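Local coordinates for peptidase (Yersinia bercovieri, PDB 5NYW), which is of uncertain function but, as an ancestral beta-subunit (Anbu) of the proteasome and HslV family of Ntn-hydrolases, is probably a peptidase working as a multimer, at residues 32-43 and 194-205; 5-14 and 117-127. One frame throughout, in Å; residues are numbered along the deposited sequence.

Contact 1: residues 32-43 and 194-205; sequences KLHLFQQPGERT and DVMIYPLDSFST
Phe203 takes up a left-handed backbone conformation (phi 50°) and lays its ring against the turn formed by Gly40 and Glu41. Glu41 CA lies 4.3 Å above one face, offset toward the rim, and Glu41 O is 3.2 Å from Phe203 CE1. The opposite face has Tyr198 OH above its rim. That hydroxyl accepts a hydrogen bond from Phe203 N and also hydrogen-bonds Gln119 OE1, which would hold the tyrosine and the loop at Phe203 in place. Glu41 and Arg42 form a classic beta bulge opposite Gln38.

Before the turn, on strand 33-38, Gln37, its CG anti to the backbone N (chi1 180°) and the chain extended beyond it, brings its amide to residues 203-205. Gln37 NE2 makes a weak hydrogen bond of 3.4 Å to Phe203 O, and Gln37 OE1 meets the Thr205 hydroxyl at a doubtfully short separation. Beyond this polar patch, Leu35 CD2 touches Met196 SD at 3.7 Å, Thr43 CG2 lies 3.7 Å from Thr205 CG2, and Thr43 CB meets the Tyr198 ring obliquely. Leu33 CD1 closes the row 3.5 Å from Asp194 O, while the Asp194 carboxylate is salt-bridged to Arg210. Lys32 turns away to hydrogen-bond Thr1 OG1, consistent with the catalytic centre of N-terminal-threonine hydrolases. The axes of strands 33-38 and 194-199, from different sheets, come within 8.2 Å, as in the central sandwich of the four-layer alpha-beta-beta-alpha Ntn-hydrolase fold.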
loop_
_atom_site.group_PDB
_atom_site.type_symbol
_atom_site.label_atom_id
_atom_site.label_comp_id
_atom_site.label_asym_id
_atom_site.label_seq_id
_atom_site.Cartn_x
_atom_site.Cartn_y
_atom_site.Cartn_z
ATOM N N LYS L 32 28.461 -14.740 29.997
ATOM C CA LYS L 32 28.408 -13.817 28.856
ATOM C C LYS L 32 29.585 -14.042 27.901
ATOM O O LYS L 32 29.999 -13.157 27.140
ATOM C CB LYS L 32 28.388 -12.358 29.350
ATOM C CG LYS L 32 27.176 -11.997 30.223
ATOM C CD LYS L 32 27.259 -10.580 30.762
ATOM C CE LYS L 32 26.075 -10.253 31.675
ATOM N NZ LYS L 32 24.737 -10.329 31.010
ATOM N N LEU L 33 30.149 -15.235 27.991
ATOM C CA LEU L 33 31.217 -15.650 27.099
ATOM C C LEU L 33 30.999 -17.128 26.746
ATOM O O LEU L 33 31.112 -18.005 27.608
ATOM C CB LEU L 33 32.581 -15.416 27.740
ATOM C CG LEU L 33 33.831 -15.536 26.864
ATOM C CD1 LEU L 33 34.928 -14.711 27.503
ATOM C CD2 LEU L 33 34.296 -16.991 26.684
ATOM N N HIS L 34 30.690 -17.405 25.483
ATOM C CA HIS L 34 30.394 -18.773 25.067
ATOM C C HIS L 34 31.359 -19.209 23.981
ATOM O O HIS L 34 31.859 -18.373 23.227
ATOM C CB HIS L 34 28.940 -18.869 24.612
ATOM C CG HIS L 34 27.955 -18.682 25.729
ATOM N ND1 HIS L 34 27.473 -19.736 26.476
ATOM C CD2 HIS L 34 27.413 -17.567 26.259
ATOM C CE1 HIS L 34 26.644 -19.275 27.396
ATOM N NE2 HIS L 34 26.596 -17.960 27.297
ATOM N N LEU L 35 31.645 -20.509 23.914
ATOM C CA LEU L 35 32.715 -21.003 23.035
ATOM C C LEU L 35 32.235 -21.936 21.940
ATOM O O LEU L 35 31.417 -22.816 22.183
ATOM C CB LEU L 35 33.778 -21.740 23.849
ATOM C CG LEU L 35 34.793 -20.953 24.672
ATOM C CD1 LEU L 35 35.602 -21.926 25.506
ATOM C CD2 LEU L 35 35.698 -20.122 23.785
ATOM N N PHE L 36 32.774 -21.769 20.739
ATOM C CA PHE L 36 32.509 -22.741 19.683
ATOM C C PHE L 36 33.825 -23.264 19.131
ATOM O O PHE L 36 34.561 -22.545 18.437
ATOM C CB PHE L 36 31.635 -22.140 18.569
ATOM C CG PHE L 36 30.287 -21.692 19.051
ATOM C CD1 PHE L 36 30.130 -20.473 19.685
ATOM C CD2 PHE L 36 29.189 -22.520 18.926
ATOM C CE1 PHE L 36 28.891 -20.062 20.143
ATOM C CE2 PHE L 36 27.948 -22.132 19.384
ATOM C CZ PHE L 36 27.794 -20.895 19.999
ATOM N N GLN L 37 34.128 -24.513 19.485
ATOM C CA GLN L 37 35.448 -25.057 19.240
ATOM C C GLN L 37 35.474 -26.404 18.501
ATOM O O GLN L 37 34.774 -27.342 18.876
ATOM C CB GLN L 37 36.205 -25.217 20.552
ATOM C CG GLN L 37 37.582 -25.793 20.297
ATOM C CD GLN L 37 38.393 -25.996 21.531
ATOM O OE1 GLN L 37 37.859 -26.054 22.641
ATOM N NE2 GLN L 37 39.708 -26.071 21.358
ATOM N N GLN L 38 36.311 -26.490 17.469
ATOM C CA GLN L 38 36.661 -27.771 16.868
ATOM C C GLN L 38 38.176 -27.860 16.853
ATOM O O GLN L 38 38.825 -27.210 16.026
ATOM C CB GLN L 38 36.115 -27.920 15.460
ATOM C CG GLN L 38 36.276 -29.325 14.899
ATOM C CD GLN L 38 35.321 -29.605 13.753
ATOM O OE1 GLN L 38 34.419 -28.814 13.479
ATOM N NE2 GLN L 38 35.508 -30.743 13.082
ATOM N N PRO L 39 38.746 -28.661 17.771
ATOM C CA PRO L 39 40.193 -28.740 18.015
ATOM C C PRO L 39 41.035 -28.944 16.747
ATOM O O PRO L 39 40.793 -29.854 15.943
ATOM C CB PRO L 39 40.325 -29.933 18.973
ATOM C CG PRO L 39 39.026 -30.671 18.903
ATOM C CD PRO L 39 38.001 -29.605 18.622
ATOM N N GLY L 40 42.022 -28.064 16.589
ATOM C CA GLY L 40 42.927 -28.076 15.456
ATOM C C GLY L 40 42.409 -27.357 14.228
ATOM O O GLY L 40 43.119 -27.230 13.228
ATOM N N GLU L 41 41.177 -26.869 14.294
ATOM C CA GLU L 41 40.557 -26.271 13.118
ATOM C C GLU L 41 39.884 -24.920 13.309
ATOM O O GLU L 41 39.984 -24.046 12.450
ATOM C CB GLU L 41 39.531 -27.243 12.545
ATOM C CG GLU L 41 39.050 -26.852 11.162
ATOM C CD GLU L 41 37.788 -26.010 11.204
ATOM O OE1 GLU L 41 36.993 -26.202 12.147
ATOM O OE2 GLU L 41 37.580 -25.176 10.294
ATOM N N ARG L 42 39.191 -24.747 14.427
ATOM C CA ARG L 42 38.409 -23.534 14.620
ATOM C C ARG L 42 38.107 -23.199 16.069
ATOM O O ARG L 42 37.870 -24.086 16.881
ATOM C CB ARG L 42 37.124 -23.727 13.812
ATOM C CG ARG L 42 35.880 -22.975 14.157
ATOM C CD ARG L 42 34.707 -23.662 13.414
ATOM N NE ARG L 42 35.125 -23.978 12.047
ATOM C CZ ARG L 42 34.515 -23.563 10.937
ATOM N NH1 ARG L 42 33.398 -22.846 10.992
ATOM N NH2 ARG L 42 35.020 -23.880 9.759
ATOM N N THR L 43 38.146 -21.902 16.382
ATOM C CA THR L 43 37.762 -21.380 17.692
ATOM C C THR L 43 37.010 -20.052 17.582
ATOM O O THR L 43 37.564 -19.042 17.162
ATOM C CB THR L 43 38.989 -21.209 18.608
ATOM O OG1 THR L 43 39.580 -22.493 18.838
ATOM C CG2 THR L 43 38.574 -20.626 19.955
ATOM N N ASP L 194 34.429 -13.871 33.276
ATOM C CA ASP L 194 34.840 -14.958 32.391
ATOM C C ASP L 194 35.791 -14.350 31.389
ATOM O O ASP L 194 35.465 -13.357 30.738
ATOM C CB ASP L 194 33.633 -15.620 31.725
ATOM C CG ASP L 194 32.782 -16.424 32.723
ATOM O OD1 ASP L 194 33.307 -17.331 33.421
ATOM O OD2 ASP L 194 31.579 -16.116 32.832
ATOM N N VAL L 195 37.004 -14.890 31.348
ATOM C CA VAL L 195 38.065 -14.381 30.497
ATOM C C VAL L 195 38.720 -15.483 29.655
ATOM O O VAL L 195 38.599 -16.675 29.945
ATOM C CB VAL L 195 39.160 -13.681 31.343
ATOM C CG1 VAL L 195 38.563 -12.610 32.250
ATOM C CG2 VAL L 195 39.928 -14.696 32.163
ATOM N N MET L 196 39.401 -15.079 28.594
ATOM C CA MET L 196 40.140 -16.019 27.773
ATOM C C MET L 196 41.242 -15.366 26.952
ATOM O O MET L 196 41.077 -14.265 26.441
ATOM C CB MET L 196 39.202 -16.768 26.841
ATOM C CG MET L 196 39.952 -17.606 25.846
ATOM S SD MET L 196 38.872 -18.621 24.888
ATOM C CE MET L 196 39.957 -19.040 23.524
ATOM N N ILE L 197 42.374 -16.043 26.846
ATOM C CA ILE L 197 43.409 -15.648 25.911
ATOM C C ILE L 197 43.469 -16.669 24.773
ATOM O O ILE L 197 43.587 -17.870 25.020
ATOM C CB ILE L 197 44.774 -15.575 26.574
ATOM C CG1 ILE L 197 44.777 -14.531 27.683
ATOM C CG2 ILE L 197 45.842 -15.331 25.517
ATOM C CD1 ILE L 197 46.094 -14.458 28.438
ATOM N N TYR L 198 43.349 -16.195 23.535
ATOM C CA TYR L 198 43.504 -17.055 22.369
ATOM C C TYR L 198 44.732 -16.668 21.561
ATOM O O TYR L 198 44.730 -15.653 20.853
ATOM C CB TYR L 198 42.285 -16.995 21.450
ATOM C CG TYR L 198 42.510 -17.827 20.203
ATOM C CD1 TYR L 198 42.278 -19.202 20.205
ATOM C CD2 TYR L 198 43.007 -17.249 19.036
ATOM C CE1 TYR L 198 42.507 -19.961 19.078
ATOM C CE2 TYR L 198 43.242 -18.000 17.915
ATOM C CZ TYR L 198 42.988 -19.355 17.935
ATOM O OH TYR L 198 43.221 -20.085 16.792
ATOM N N PRO L 199 45.791 -17.470 21.655
ATOM C CA PRO L 199 46.988 -17.222 20.835
ATOM C C PRO L 199 46.811 -17.591 19.348
ATOM O O PRO L 199 46.134 -18.567 19.012
ATOM C CB PRO L 199 48.061 -18.086 21.508
ATOM C CG PRO L 199 47.318 -19.116 22.286
ATOM C CD PRO L 199 45.991 -18.530 22.660
ATOM N N LEU L 200 47.392 -16.772 18.475
ATOM C CA LEU L 200 47.334 -16.979 17.035
ATOM C C LEU L 200 47.724 -18.403 16.635
ATOM O O LEU L 200 48.695 -18.964 17.132
ATOM C CB LEU L 200 48.233 -15.961 16.317
ATOM C CG LEU L 200 48.441 -16.125 14.803
ATOM C CD1 LEU L 200 47.131 -15.966 14.048
ATOM C CD2 LEU L 200 49.496 -15.139 14.282
ATOM N N ASP L 201 46.909 -18.981 15.762
ATOM C CA ASP L 201 47.142 -20.296 15.165
ATOM C C ASP L 201 47.140 -21.455 16.175
ATOM O O ASP L 201 47.508 -22.571 15.829
ATOM C CB ASP L 201 48.450 -20.324 14.362
ATOM C CG ASP L 201 48.402 -19.443 13.124
ATOM O OD1 ASP L 201 47.313 -19.309 12.535
ATOM O OD2 ASP L 201 49.472 -18.965 12.677
ATOM N N SER L 202 46.720 -21.206 17.409
ATOM C CA SER L 202 46.703 -22.266 18.413
ATOM C C SER L 202 45.452 -23.133 18.326
ATOM O O SER L 202 45.501 -24.323 18.623
ATOM C CB SER L 202 46.785 -21.687 19.826
ATOM O OG SER L 202 45.544 -21.112 20.202
ATOM N N PHE L 203 44.330 -22.516 17.956
ATOM C CA PHE L 203 43.023 -23.178 17.954
ATOM C C PHE L 203 42.776 -23.862 19.277
ATOM O O PHE L 203 42.279 -24.992 19.346
ATOM C CB PHE L 203 42.882 -24.138 16.773
ATOM C CG PHE L 203 42.993 -23.449 15.451
ATOM C CD1 PHE L 203 41.952 -22.647 14.997
ATOM C CD2 PHE L 203 44.137 -23.566 14.676
ATOM C CE1 PHE L 203 42.046 -21.996 13.783
ATOM C CE2 PHE L 203 44.236 -22.905 13.471
ATOM C CZ PHE L 203 43.193 -22.115 13.030
ATOM N N SER L 204 43.143 -23.143 20.332
ATOM C CA SER L 204 43.024 -23.660 21.677
ATOM C C SER L 204 42.089 -22.826 22.542
ATOM O O SER L 204 42.033 -21.602 22.423
ATOM C CB SER L 204 44.406 -23.719 22.325
ATOM O OG SER L 204 44.296 -23.884 23.722
ATOM N N THR L 205 41.328 -23.515 23.385
ATOM C CA THR L 205 40.503 -22.886 24.409
ATOM C C THR L 205 41.064 -23.243 25.788
ATOM O O THR L 205 40.344 -23.267 26.790
ATOM C CB THR L 205 39.039 -23.305 24.310
ATOM O OG1 THR L 205 38.951 -24.735 24.354
ATOM C CG2 THR L 205 38.444 -22.803 22.999
#

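Contact 2: residues 5-14 and 117-127. Unlike the reference sequence in segment 5-14: Ala13 (reference Val).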
loop_
_atom_site.group_PDB
_atom_site.type_symbol
_atom_site.label_atom_id
_atom_site.label_comp_id
_atom_site.label_asym_id
_atom_site.label_seq_id
_atom_site.Cartn_x
_atom_site.Cartn_y
_atom_site.Cartn_z
ATOM N N ALA L 5 36.602 -7.238 23.891
ATOM C CA ALA L 5 37.402 -8.149 23.096
ATOM C C ALA L 5 38.461 -7.350 22.372
ATOM O O ALA L 5 38.187 -6.272 21.867
ATOM C CB ALA L 5 36.530 -8.919 22.121
ATOM N N MET L 6 39.666 -7.894 22.314
ATOM C CA MET L 6 40.796 -7.216 21.710
ATOM C C MET L 6 41.441 -8.080 20.631
ATOM O O MET L 6 41.698 -9.266 20.854
ATOM C CB MET L 6 41.839 -6.865 22.777
ATOM C CG MET L 6 41.322 -6.007 23.907
ATOM S SD MET L 6 42.405 -6.023 25.350
ATOM C CE MET L 6 41.657 -4.768 26.384
ATOM N N ARG L 7 41.663 -7.498 19.456
ATOM C CA ARG L 7 42.388 -8.181 18.386
ATOM C C ARG L 7 43.774 -7.587 18.181
ATOM O O ARG L 7 43.906 -6.461 17.703
ATOM C CB ARG L 7 41.607 -8.124 17.075
ATOM C CG ARG L 7 42.326 -8.732 15.880
ATOM C CD ARG L 7 41.518 -8.497 14.615
ATOM N NE ARG L 7 42.231 -8.873 13.392
ATOM C CZ ARG L 7 42.919 -8.029 12.627
ATOM N NH1 ARG L 7 43.520 -8.478 11.540
ATOM N NH2 ARG L 7 42.996 -6.737 12.938
ATOM N N LEU L 8 44.800 -8.373 18.496
ATOM C CA LEU L 8 46.189 -7.936 18.426
ATOM C C LEU L 8 46.919 -8.755 17.385
ATOM O O LEU L 8 46.347 -9.691 16.836
ATOM C CB LEU L 8 46.874 -8.086 19.776
ATOM C CG LEU L 8 46.008 -7.647 20.948
ATOM C CD1 LEU L 8 46.363 -8.475 22.155
ATOM C CD2 LEU L 8 46.187 -6.158 21.205
ATOM N N SER L 9 48.166 -8.391 17.098
ATOM C CA SER L 9 48.950 -9.109 16.099
ATOM C C SER L 9 49.201 -10.570 16.482
ATOM O O SER L 9 49.256 -11.445 15.610
ATOM C CB SER L 9 50.276 -8.389 15.841
ATOM O OG SER L 9 51.008 -8.215 17.035
ATOM N N SER L 10 49.369 -10.824 17.778
ATOM C CA SER L 10 49.717 -12.160 18.268
ATOM C C SER L 10 48.532 -13.015 18.744
ATOM O O SER L 10 48.712 -14.187 19.073
ATOM C CB SER L 10 50.750 -12.034 19.397
ATOM O OG SER L 10 50.367 -11.059 20.348
ATOM N N GLY L 11 47.335 -12.439 18.798
ATOM C CA GLY L 11 46.157 -13.162 19.259
ATOM C C GLY L 11 44.979 -12.298 19.702
ATOM O O GLY L 11 44.965 -11.081 19.504
ATOM N N LEU L 12 44.008 -12.931 20.352
ATOM C CA LEU L 12 42.824 -12.238 20.844
ATOM C C LEU L 12 42.701 -12.347 22.361
ATOM O O LEU L 12 43.081 -13.361 22.953
ATOM C CB LEU L 12 41.562 -12.799 20.188
ATOM C CG LEU L 12 41.237 -12.519 18.726
ATOM C CD1 LEU L 12 40.821 -13.781 18.068
ATOM C CD2 LEU L 12 40.066 -11.570 18.718
ATOM N N ALA L 13 42.187 -11.289 22.982
ATOM C CA ALA L 13 41.880 -11.305 24.410
ATOM C C ALA L 13 40.400 -10.984 24.630
ATOM O O ALA L 13 39.858 -10.060 24.023
ATOM C CB ALA L 13 42.783 -10.306 25.181
ATOM N N PHE L 14 39.745 -11.743 25.500
ATOM C CA PHE L 14 38.329 -11.516 25.799
ATOM C C PHE L 14 38.068 -11.340 27.288
ATOM O O PHE L 14 38.665 -12.043 28.114
ATOM C CB PHE L 14 37.472 -12.677 25.292
ATOM C CG PHE L 14 37.659 -12.988 23.844
ATOM C CD1 PHE L 14 36.892 -12.357 22.885
ATOM C CD2 PHE L 14 38.598 -13.909 23.435
ATOM C CE1 PHE L 14 37.056 -12.636 21.540
ATOM C CE2 PHE L 14 38.760 -14.197 22.083
ATOM C CZ PHE L 14 37.993 -13.560 21.141
ATOM N N GLY L 117 34.618 -13.215 17.917
ATOM C CA GLY L 117 36.035 -13.162 17.626
ATOM C C GLY L 117 36.642 -14.535 17.560
ATOM O O GLY L 117 36.140 -15.476 18.167
ATOM N N GLY L 118 37.737 -14.661 16.832
ATOM C CA GLY L 118 38.413 -15.937 16.791
ATOM C C GLY L 118 39.146 -16.211 15.507
ATOM O O GLY L 118 39.534 -15.282 14.772
ATOM N N GLN L 119 39.312 -17.499 15.222
ATOM C CA GLN L 119 40.060 -17.903 14.044
ATOM C C GLN L 119 39.475 -19.182 13.480
ATOM O O GLN L 119 39.171 -20.117 14.227
ATOM C CB GLN L 119 41.533 -18.106 14.392
ATOM C CG GLN L 119 42.445 -18.242 13.201
ATOM C CD GLN L 119 43.902 -18.394 13.602
ATOM O OE1 GLN L 119 44.203 -18.759 14.740
ATOM N NE2 GLN L 119 44.816 -18.082 12.678
ATOM N N ILE L 120 39.298 -19.194 12.162
ATOM C CA ILE L 120 38.977 -20.409 11.411
ATOM C C ILE L 120 40.202 -20.756 10.571
ATOM O O ILE L 120 40.728 -19.892 9.866
ATOM C CB ILE L 120 37.761 -20.205 10.517
ATOM C CG1 ILE L 120 36.515 -19.975 11.370
ATOM C CG2 ILE L 120 37.566 -21.400 9.611
ATOM C CD1 ILE L 120 35.319 -19.564 10.570
ATOM N N LYS L 121 40.659 -22.006 10.635
ATOM C CA LYS L 121 41.933 -22.352 9.999
ATOM C C LYS L 121 41.964 -21.975 8.530
ATOM O O LYS L 121 41.031 -22.243 7.788
ATOM C CB LYS L 121 42.274 -23.834 10.178
ATOM C CG LYS L 121 43.743 -24.131 9.850
ATOM C CD LYS L 121 44.148 -25.573 10.156
ATOM C CE LYS L 121 45.649 -25.788 9.932
ATOM N NZ LYS L 121 46.115 -27.164 10.304
ATOM N N GLY L 122 43.055 -21.332 8.130
ATOM C CA GLY L 122 43.194 -20.826 6.783
ATOM C C GLY L 122 43.083 -19.317 6.728
ATOM O O GLY L 122 43.218 -18.713 5.662
ATOM N N GLU L 123 42.791 -18.701 7.865
ATOM C CA GLU L 123 42.698 -17.247 7.915
ATOM C C GLU L 123 43.297 -16.752 9.242
ATOM O O GLU L 123 43.523 -17.541 10.165
ATOM C CB GLU L 123 41.246 -16.783 7.733
ATOM C CG GLU L 123 40.347 -17.000 8.935
ATOM C CD GLU L 123 38.933 -16.455 8.745
ATOM O OE1 GLU L 123 38.128 -16.631 9.683
ATOM O OE2 GLU L 123 38.630 -15.838 7.689
ATOM N N GLY L 124 43.552 -15.452 9.336
ATOM C CA GLY L 124 44.086 -14.876 10.556
ATOM C C GLY L 124 42.981 -14.588 11.556
ATOM O O GLY L 124 41.853 -15.043 11.418
ATOM N N LEU L 125 43.317 -13.849 12.596
ATOM C CA LEU L 125 42.342 -13.486 13.606
ATOM C C LEU L 125 41.328 -12.520 13.072
ATOM O O LEU L 125 41.688 -11.589 12.363
ATOM C CB LEU L 125 43.029 -12.846 14.788
ATOM C CG LEU L 125 44.228 -13.614 15.276
ATOM C CD1 LEU L 125 44.891 -12.698 16.250
ATOM C CD2 LEU L 125 43.790 -14.917 15.910
ATOM N N ARG L 126 40.061 -12.726 13.412
ATOM C CA ARG L 126 39.040 -11.744 13.058
ATOM C C ARG L 126 38.121 -11.486 14.250
ATOM O O ARG L 126 37.845 -12.384 15.043
ATOM C CB ARG L 126 38.244 -12.205 11.836
ATOM C CG ARG L 126 39.122 -12.435 10.633
ATOM C CD ARG L 126 38.352 -12.762 9.364
ATOM N NE ARG L 126 37.751 -11.581 8.751
ATOM C CZ ARG L 126 37.151 -11.593 7.566
ATOM N NH1 ARG L 126 37.098 -12.724 6.869
ATOM N NH2 ARG L 126 36.631 -10.476 7.063
ATOM N N LEU L 127 37.680 -10.240 14.383
ATOM C CA LEU L 127 36.829 -9.804 15.493
ATOM C C LEU L 127 35.715 -8.891 14.984
ATOM O O LEU L 127 35.999 -7.942 14.266
ATOM C CB LEU L 127 37.660 -9.070 16.546
ATOM C CG LEU L 127 36.908 -8.364 17.679
ATOM C CD1 LEU L 127 36.134 -9.358 18.511
ATOM C CD2 LEU L 127 37.848 -7.514 18.547
#
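With CG anti to the backbone N (chi1 176°) and the chain extended as far as NE, Arg7 reaches across from one sheet to the carbonyl of Leu125 in the other hairpin. Arg7 NE donates to Leu125 O at 3.0 Å, nearly straight (165°). The acceptor lies in the guanidinium plane, whereas the donor stands above the carbonyl plane. The side chain of Leu125 is directed at the first hairpin as well: its CD1 rests 3.3 Å from Gly11 CA and 3.4 Å from Leu8 O, against the turn there, and its CD2 meets Leu12 CD1 at 3.8 Å. Two beta hairpins, 5-14 and 117-127, thus face each other from the two sheets of the Ntn-hydrolase sandwich through strands 11-14 and 117-120, whose N-to-C directions differ by 146°, roughly antiparallel across the interface. Leu12 CD1 also lies 3.4 Å from Gly118 N, and Phe14 turns its ring edge to Gly117, where the lack of a side chain lets the ring tip approach the backbone. Leu127 sets its CD1 3.7 Å from Ala5 CB and packs its CB beside Arg7 CB. Near the second hairpin's type II turn, Gln119 NE2 hydrogen-bonds Glu123 O at 2.9 Å.

Both contacts join the same two sheets, contact 1 partly through the loop that follows strand 193-199. Contact 2 is largely buried, with Arg7 at its partly exposed margin, whereas contact 1 runs from the buried Leu33 and Asp194 out to an exposed turn at Gly40. Strands 193-199 and 11-23 are neighbours in one sheet, 42-50 and 112-120 in the other. Their chemistry follows their place: leucines, alanine and glycines dominate contact 2, which has a single cross-sheet hydrogen bond, while contact 1 mixes apolar packing with side-chain amide and hydroxyl groups. Gln119 of contact 2 joins them, its OE1 and NE2 probably hydrogen-bonded to Tyr198 OH and Asp201 OD1, and Lys121 packs against the ring of Phe203.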